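Side-chain contacts in THUMP domain-containing protein (Pyrococcus horikoshii, PDB 1VBK), which is of unknown precise function but probably binds ATP and RNA as a ThiI-like protein with a THUMP domain: residues 15-18 / 19-23; 196-199 / 200-203. One frame throughout, in Å; residues are numbered along the deposited sequence.

Contact 1: residues 15-18 / 19-23; sequences SRQT and RSWFE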
ATOM      1  N   SER A  15      -0.233  -9.784  14.177  1.00 49.28           N
ATOM      2  CA  SER A  15      -0.950  -8.731  13.478  1.00 46.83           C
ATOM      3  C   SER A  15       0.003  -7.555  13.364  1.00 45.64           C
ATOM      4  O   SER A  15       0.581  -7.125  14.361  1.00 46.25           O
ATOM      5  CB  SER A  15      -2.195  -8.312  14.260  1.00 45.87           C
ATOM      6  OG  SER A  15      -2.808  -7.186  13.657  1.00 44.68           O
ATOM      7  N   ARG A  16       0.180  -7.037  12.155  1.00 44.07           N
ATOM      8  CA  ARG A  16       1.077  -5.908  11.968  1.00 42.87           C
ATOM      9  C   ARG A  16       0.535  -4.672  12.686  1.00 40.09           C
ATOM     10  O   ARG A  16       1.270  -3.717  12.930  1.00 39.69           O
ATOM     11  CB  ARG A  16       1.253  -5.604  10.477  1.00 45.89           C
ATOM     12  CG  ARG A  16       0.038  -4.977   9.811  1.00 48.41           C
ATOM     13  CD  ARG A  16       0.347  -4.613   8.368  1.00 51.24           C
ATOM     14  NE  ARG A  16      -0.704  -3.795   7.771  1.00 53.78           N
ATOM     15  CZ  ARG A  16      -0.658  -3.309   6.533  1.00 55.87           C
ATOM     16  NH1 ARG A  16       0.391  -3.560   5.757  1.00 56.46           N
ATOM     17  NH2 ARG A  16      -1.658  -2.572   6.072  1.00 56.53           N
ATOM     18  N   GLN A  17      -0.751  -4.698  13.030  1.00 37.79           N
ATOM     19  CA  GLN A  17      -1.386  -3.572  13.713  1.00 35.09           C
ATOM     20  C   GLN A  17      -1.289  -3.656  15.231  1.00 32.09           C
ATOM     21  O   GLN A  17      -1.117  -4.735  15.793  1.00 31.45           O
ATOM     22  CB  GLN A  17      -2.867  -3.479  13.322  1.00 36.43           C
ATOM     23  CG  GLN A  17      -3.126  -2.884  11.951  1.00 40.40           C
ATOM     24  CD  GLN A  17      -2.706  -1.425  11.854  1.00 41.70           C
ATOM     25  OE1 GLN A  17      -2.322  -0.815  12.849  1.00 43.79           O
ATOM     26  NE2 GLN A  17      -2.778  -0.862  10.653  1.00 44.52           N
ATOM     27  N   THR A  18      -1.395  -2.508  15.892  1.00 29.25           N
ATOM     28  CA  THR A  18      -1.364  -2.481  17.348  1.00 27.17           C
ATOM     29  C   THR A  18      -2.741  -2.975  17.768  1.00 26.10           C
ATOM     30  O   THR A  18      -3.662  -3.002  16.953  1.00 25.21           O
ATOM     31  CB  THR A  18      -1.170  -1.053  17.894  1.00 26.52           C
ATOM     32  OG1 THR A  18      -2.276  -0.234  17.497  1.00 25.26           O
ATOM     33  CG2 THR A  18       0.117  -0.451  17.365  1.00 25.59           C
ATOM     34  N   ARG A  19      -2.888  -3.372  19.027  1.00 26.92           N
ATOM     35  CA  ARG A  19      -4.177  -3.850  19.511  1.00 26.66           C
ATOM     36  C   ARG A  19      -5.280  -2.819  19.269  1.00 25.61           C
ATOM     37  O   ARG A  19      -6.379  -3.166  18.826  1.00 23.20           O
ATOM     38  CB  ARG A  19      -4.098  -4.169  21.010  1.00 29.49           C
ATOM     39  CG  ARG A  19      -5.460  -4.284  21.685  1.00 32.02           C
ATOM     40  CD  ARG A  19      -5.348  -4.559  23.182  1.00 36.86           C
ATOM     41  NE  ARG A  19      -5.007  -5.951  23.468  1.00 41.05           N
ATOM     42  CZ  ARG A  19      -5.805  -6.987  23.220  1.00 42.74           C
ATOM     43  NH1 ARG A  19      -7.002  -6.799  22.678  1.00 42.92           N
ATOM     44  NH2 ARG A  19      -5.410  -8.218  23.520  1.00 43.07           N
ATOM     45  N   SER A  20      -4.984  -1.554  19.560  1.00 23.27           N
ATOM     46  CA  SER A  20      -5.966  -0.486  19.389  1.00 23.29           C
ATOM     47  C   SER A  20      -6.509  -0.353  17.972  1.00 21.29           C
ATOM     48  O   SER A  20      -7.719  -0.193  17.785  1.00 19.79           O
ATOM     49  CB  SER A  20      -5.380   0.853  19.838  1.00 25.45           C
ATOM     50  OG  SER A  20      -5.120   0.837  21.230  1.00 32.87           O
ATOM     51  N   TRP A  21      -5.632  -0.401  16.971  1.00 21.47           N
ATOM     52  CA  TRP A  21      -6.097  -0.291  15.592  1.00 19.04           C
ATOM     53  C   TRP A  21      -6.807  -1.570  15.165  1.00 19.14           C
ATOM     54  O   TRP A  21      -7.772  -1.531  14.399  1.00 17.67           O
ATOM     55  CB  TRP A  21      -4.933   0.026  14.650  1.00 20.65           C
ATOM     56  CG  TRP A  21      -4.586   1.478  14.693  1.00 23.24           C
ATOM     57  CD1 TRP A  21      -3.451   2.042  15.208  1.00 23.26           C
ATOM     58  CD2 TRP A  21      -5.426   2.561  14.286  1.00 24.07           C
ATOM     59  NE1 TRP A  21      -3.540   3.416  15.152  1.00 23.33           N
ATOM     60  CE2 TRP A  21      -4.741   3.760  14.591  1.00 23.31           C
ATOM     61  CE3 TRP A  21      -6.696   2.637  13.696  1.00 23.83           C
ATOM     62  CZ2 TRP A  21      -5.284   5.019  14.325  1.00 24.51           C
ATOM     63  CZ3 TRP A  21      -7.235   3.892  13.432  1.00 26.18           C
ATOM     64  CH2 TRP A  21      -6.527   5.065  13.748  1.00 25.15           C
ATOM     65  N   PHE A  22      -6.328  -2.700  15.671  1.00 19.71           N
ATOM     66  CA  PHE A  22      -6.943  -3.988  15.371  1.00 20.44           C
ATOM     67  C   PHE A  22      -8.413  -3.915  15.793  1.00 20.11           C
ATOM     68  O   PHE A  22      -9.309  -4.276  15.029  1.00 20.46           O
ATOM     69  CB  PHE A  22      -6.212  -5.100  16.141  1.00 20.00           C
ATOM     70  CG  PHE A  22      -6.808  -6.475  15.961  1.00 20.89           C
ATOM     71  CD1 PHE A  22      -8.025  -6.811  16.551  1.00 21.05           C
ATOM     72  CD2 PHE A  22      -6.141  -7.441  15.214  1.00 20.73           C
ATOM     73  CE1 PHE A  22      -8.572  -8.089  16.399  1.00 20.41           C
ATOM     74  CE2 PHE A  22      -6.678  -8.718  15.058  1.00 20.65           C
ATOM     75  CZ  PHE A  22      -7.896  -9.041  15.652  1.00 21.05           C
ATOM     76  N   GLU A  23      -8.653  -3.419  17.005  1.00 19.90           N
ATOM     77  CA  GLU A  23     -10.007  -3.316  17.538  1.00 19.43           C
ATOM     78  C   GLU A  23     -10.883  -2.306  16.791  1.00 20.07           C
ATOM     79  O   GLU A  23     -12.057  -2.570  16.536  1.00 18.74           O
ATOM     80  CB  GLU A  23      -9.949  -2.976  19.035  1.00 20.30           C
ATOM     81  CG  GLU A  23      -9.221  -4.045  19.855  1.00 20.52           C
ATOM     82  CD  GLU A  23      -9.042  -3.676  21.317  1.00 23.08           C
ATOM     83  OE1 GLU A  23      -8.692  -2.511  21.603  1.00 24.42           O
ATOM     84  OE2 GLU A  23      -9.237  -4.557  22.184  1.00 23.64           O
TER
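Thr18 and Trp21 show how a helix start is finished by a side chain. Two hydrogen bonds run from the first turn back to Thr18, the N-cap residue of the helix. Trp21 N points almost straight at Thr18 OG1, with an N-H...O angle of 167°, but at 3.4 Å this capping bond is weak. The regular bond of the turn, Phe22 N to Thr18 O, is shorter at 3.0 Å. The hydroxyl gets to its donor because chi1 of Thr18 is 62°, which sets OG1 between the backbone N and the carbonyl carbon and turns CG2 away from that carbonyl.

Packing adds further pairs. Thr18 and Trp21 run side by side in the same direction, with Thr18 OG1 3.4 Å from Trp21 CD1. Gln17 comes across at a slant: its chain, bent at chi2, brings OE1 to 3.3 Å from Trp21 CB, the amide plane turned 55° from the indole. The other end of this amide is engaged too, since Gln17 NE2 donates to Pro283 O of the second subunit. Ser15 OG lies 3.7 Å from Phe22 CD2, at the ring edge and in its plane, while the same oxygen accepts from Gln17 N in an ST turn.

Charge pairing lies one turn along the helix, where Arg19 NH1 meets Glu23 OE2 at 3.2 Å. The carboxylate approaches the guanidinium edge nearly in plane, yet the nitrogen stands above the carboxylate plane; Tyr8 OH also bonds this oxygen.

The loop after strand 3-8 thus leads into helix 19-36 of the ferredoxin-like region. Phe22 packs on Leu174 and Pro175, whereas Thr18 and Trp21 meet Phe279 and Phe282 of the second subunit.

Contact 2: residues 196-199 / 200-203; sequences FLMM and KRGV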
ATOM      1  N   PHE A 196     -10.982 -15.576  -0.913  1.00 22.12           N
ATOM      2  CA  PHE A 196     -11.562 -15.816   0.402  1.00 22.84           C
ATOM      3  C   PHE A 196     -10.454 -16.044   1.434  1.00 22.30           C
ATOM      4  O   PHE A 196     -10.480 -15.468   2.521  1.00 23.28           O
ATOM      5  CB  PHE A 196     -12.508 -17.027   0.339  1.00 22.08           C
ATOM      6  CG  PHE A 196     -13.122 -17.398   1.664  1.00 21.30           C
ATOM      7  CD1 PHE A 196     -12.404 -18.139   2.598  1.00 20.97           C
ATOM      8  CD2 PHE A 196     -14.415 -16.995   1.982  1.00 21.39           C
ATOM      9  CE1 PHE A 196     -12.964 -18.474   3.832  1.00 20.52           C
ATOM     10  CE2 PHE A 196     -14.988 -17.324   3.214  1.00 22.36           C
ATOM     11  CZ  PHE A 196     -14.257 -18.068   4.141  1.00 21.64           C
ATOM     12  N   LEU A 197      -9.472 -16.870   1.081  1.00 22.61           N
ATOM     13  CA  LEU A 197      -8.366 -17.173   1.984  1.00 22.81           C
ATOM     14  C   LEU A 197      -7.534 -15.943   2.353  1.00 23.13           C
ATOM     15  O   LEU A 197      -7.058 -15.825   3.482  1.00 22.10           O
ATOM     16  CB  LEU A 197      -7.462 -18.240   1.364  1.00 23.41           C
ATOM     17  CG  LEU A 197      -8.107 -19.618   1.166  1.00 25.31           C
ATOM     18  CD1 LEU A 197      -7.199 -20.504   0.324  1.00 24.88           C
ATOM     19  CD2 LEU A 197      -8.378 -20.253   2.521  1.00 25.38           C
ATOM     20  N   MET A 198      -7.363 -15.025   1.409  1.00 21.81           N
ATOM     21  CA  MET A 198      -6.585 -13.818   1.674  1.00 21.02           C
ATOM     22  C   MET A 198      -7.362 -12.811   2.523  1.00 20.74           C
ATOM     23  O   MET A 198      -6.781 -12.119   3.361  1.00 20.06           O
ATOM     24  CB  MET A 198      -6.138 -13.178   0.360  1.00 20.92           C
ATOM     25  CG  MET A 198      -5.146 -14.019  -0.426  1.00 22.59           C
ATOM     26  SD  MET A 198      -3.668 -14.399   0.535  1.00 25.73           S
ATOM     27  CE  MET A 198      -2.871 -12.795   0.578  1.00 27.61           C
ATOM     28  N   MET A 199      -8.671 -12.718   2.310  1.00 20.78           N
ATOM     29  CA  MET A 199      -9.473 -11.808   3.118  1.00 22.43           C
ATOM     30  C   MET A 199      -9.393 -12.283   4.574  1.00 22.39           C
ATOM     31  O   MET A 199      -9.302 -11.476   5.504  1.00 21.27           O
ATOM     32  CB  MET A 199     -10.928 -11.799   2.648  1.00 22.98           C
ATOM     33  CG  MET A 199     -11.138 -11.097   1.316  1.00 26.69           C
ATOM     34  SD  MET A 199     -12.883 -10.859   0.920  1.00 35.09           S
ATOM     35  CE  MET A 199     -13.237 -12.398   0.107  1.00 31.37           C
ATOM     36  N   LYS A 200      -9.405 -13.601   4.754  1.00 21.40           N
ATOM     37  CA  LYS A 200      -9.327 -14.210   6.079  1.00 21.42           C
ATOM     38  C   LYS A 200      -8.019 -13.829   6.773  1.00 21.33           C
ATOM     39  O   LYS A 200      -7.939 -13.814   8.001  1.00 22.08           O
ATOM     40  CB  LYS A 200      -9.437 -15.735   5.960  1.00 22.64           C
ATOM     41  CG  LYS A 200      -9.370 -16.502   7.286  1.00 26.95           C
ATOM     42  CD  LYS A 200      -9.556 -18.006   7.045  1.00 29.26           C
ATOM     43  CE  LYS A 200      -9.402 -18.822   8.321  1.00 31.03           C
ATOM     44  NZ  LYS A 200      -8.031 -18.725   8.892  1.00 33.83           N
ATOM     45  N   ARG A 201      -6.993 -13.528   5.982  1.00 21.25           N
ATOM     46  CA  ARG A 201      -5.701 -13.130   6.530  1.00 22.56           C
ATOM     47  C   ARG A 201      -5.660 -11.610   6.729  1.00 22.44           C
ATOM     48  O   ARG A 201      -4.591 -11.005   6.839  1.00 24.84           O
ATOM     49  CB  ARG A 201      -4.571 -13.589   5.598  1.00 24.06           C
ATOM     50  CG  ARG A 201      -4.471 -15.109   5.467  1.00 27.11           C
ATOM     51  CD  ARG A 201      -3.473 -15.521   4.387  1.00 28.84           C
ATOM     52  NE  ARG A 201      -2.100 -15.125   4.697  1.00 32.91           N
ATOM     53  CZ  ARG A 201      -1.296 -15.786   5.527  1.00 34.54           C
ATOM     54  NH1 ARG A 201      -1.720 -16.883   6.139  1.00 35.03           N
ATOM     55  NH2 ARG A 201      -0.059 -15.356   5.739  1.00 34.99           N
ATOM     56  N   GLY A 202      -6.840 -10.997   6.767  1.00 21.82           N
ATOM     57  CA  GLY A 202      -6.939  -9.562   6.985  1.00 20.64           C
ATOM     58  C   GLY A 202      -6.698  -8.649   5.798  1.00 20.91           C
ATOM     59  O   GLY A 202      -6.548  -7.439   5.966  1.00 20.29           O
ATOM     60  N   VAL A 203      -6.671  -9.207   4.594  1.00 22.98           N
ATOM     61  CA  VAL A 203      -6.436  -8.399   3.405  1.00 23.25           C
ATOM     62  C   VAL A 203      -7.715  -7.872   2.770  1.00 23.80           C
ATOM     63  O   VAL A 203      -8.656  -8.630   2.515  1.00 24.48           O
ATOM     64  CB  VAL A 203      -5.662  -9.195   2.332  1.00 25.44           C
ATOM     65  CG1 VAL A 203      -5.457  -8.333   1.089  1.00 25.98           C
ATOM     66  CG2 VAL A 203      -4.318  -9.657   2.895  1.00 24.41           C
TER
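Phe196 O receives Lys200 N at 3.1 Å, a regular helical bond just before helix 189-200 gives way to a Schellman motif. The ring of Phe196 packs edge-to-face with Phe69, Trp171 and Tyr230. Leu197 O takes a weak bond from Arg201 N, and the aliphatic part of that arginine lies against it, Arg201 CG being 3.3 Å from Leu197 O.

Met198 carries most of the ending. Met198 O accepts from Arg201 N at 3.0 Å and from Val203 N at 3.2 Å, the two donors arriving from opposite faces of the carbonyl plane. Bends at chi2 and chi3 fold the thioether back and bring Met198 SD to 4.0 Å from Arg201 CD and its CE to 4.2 Å from Val203 CG2. Met198 and Val203 point the same way and both rest on Met182 of strand 181-185.

Met199 O binds Gly202 N at 2.8 Å, the donor standing well above the carbonyl plane. A further CA-H...O contact joins Met199 CA to Val203 O, nearly straight at 167°.

Gly202 is the C-prime residue, and its positive phi of 80° turns the chain out of the helix toward strand 204-210. Chemically, the closing carbonyls are satisfied by the backbone that leaves them, within a largely buried setting, while Lys200 NZ, leading away from the turn, is hydrogen-bonded to Tyr297 OH.

In the fold
Contacts 1 and 2 illustrate the two ends of helices: a side-chain cap begins helix 19-36, and a backbone motif with a glycine ends helix 189-200. They belong to different parts of the protein, the ferredoxin-like and the ThiI regions, yet their centres are only 16 Å apart and their nearest atoms about 7 Å, without touching. The segment around 174-179 bridges them: Leu174, a neighbour of contact 1, bonds through its backbone to Lys200, and Glu179 bonds both Arg16 and the backbone of Gly202. Contact 1 also faces the second subunit, which does not reach contact 2. In contact 2, the side chain of Phe196 is about 4 Å from a bound methylpentanediol, probably from the crystallisation liquor.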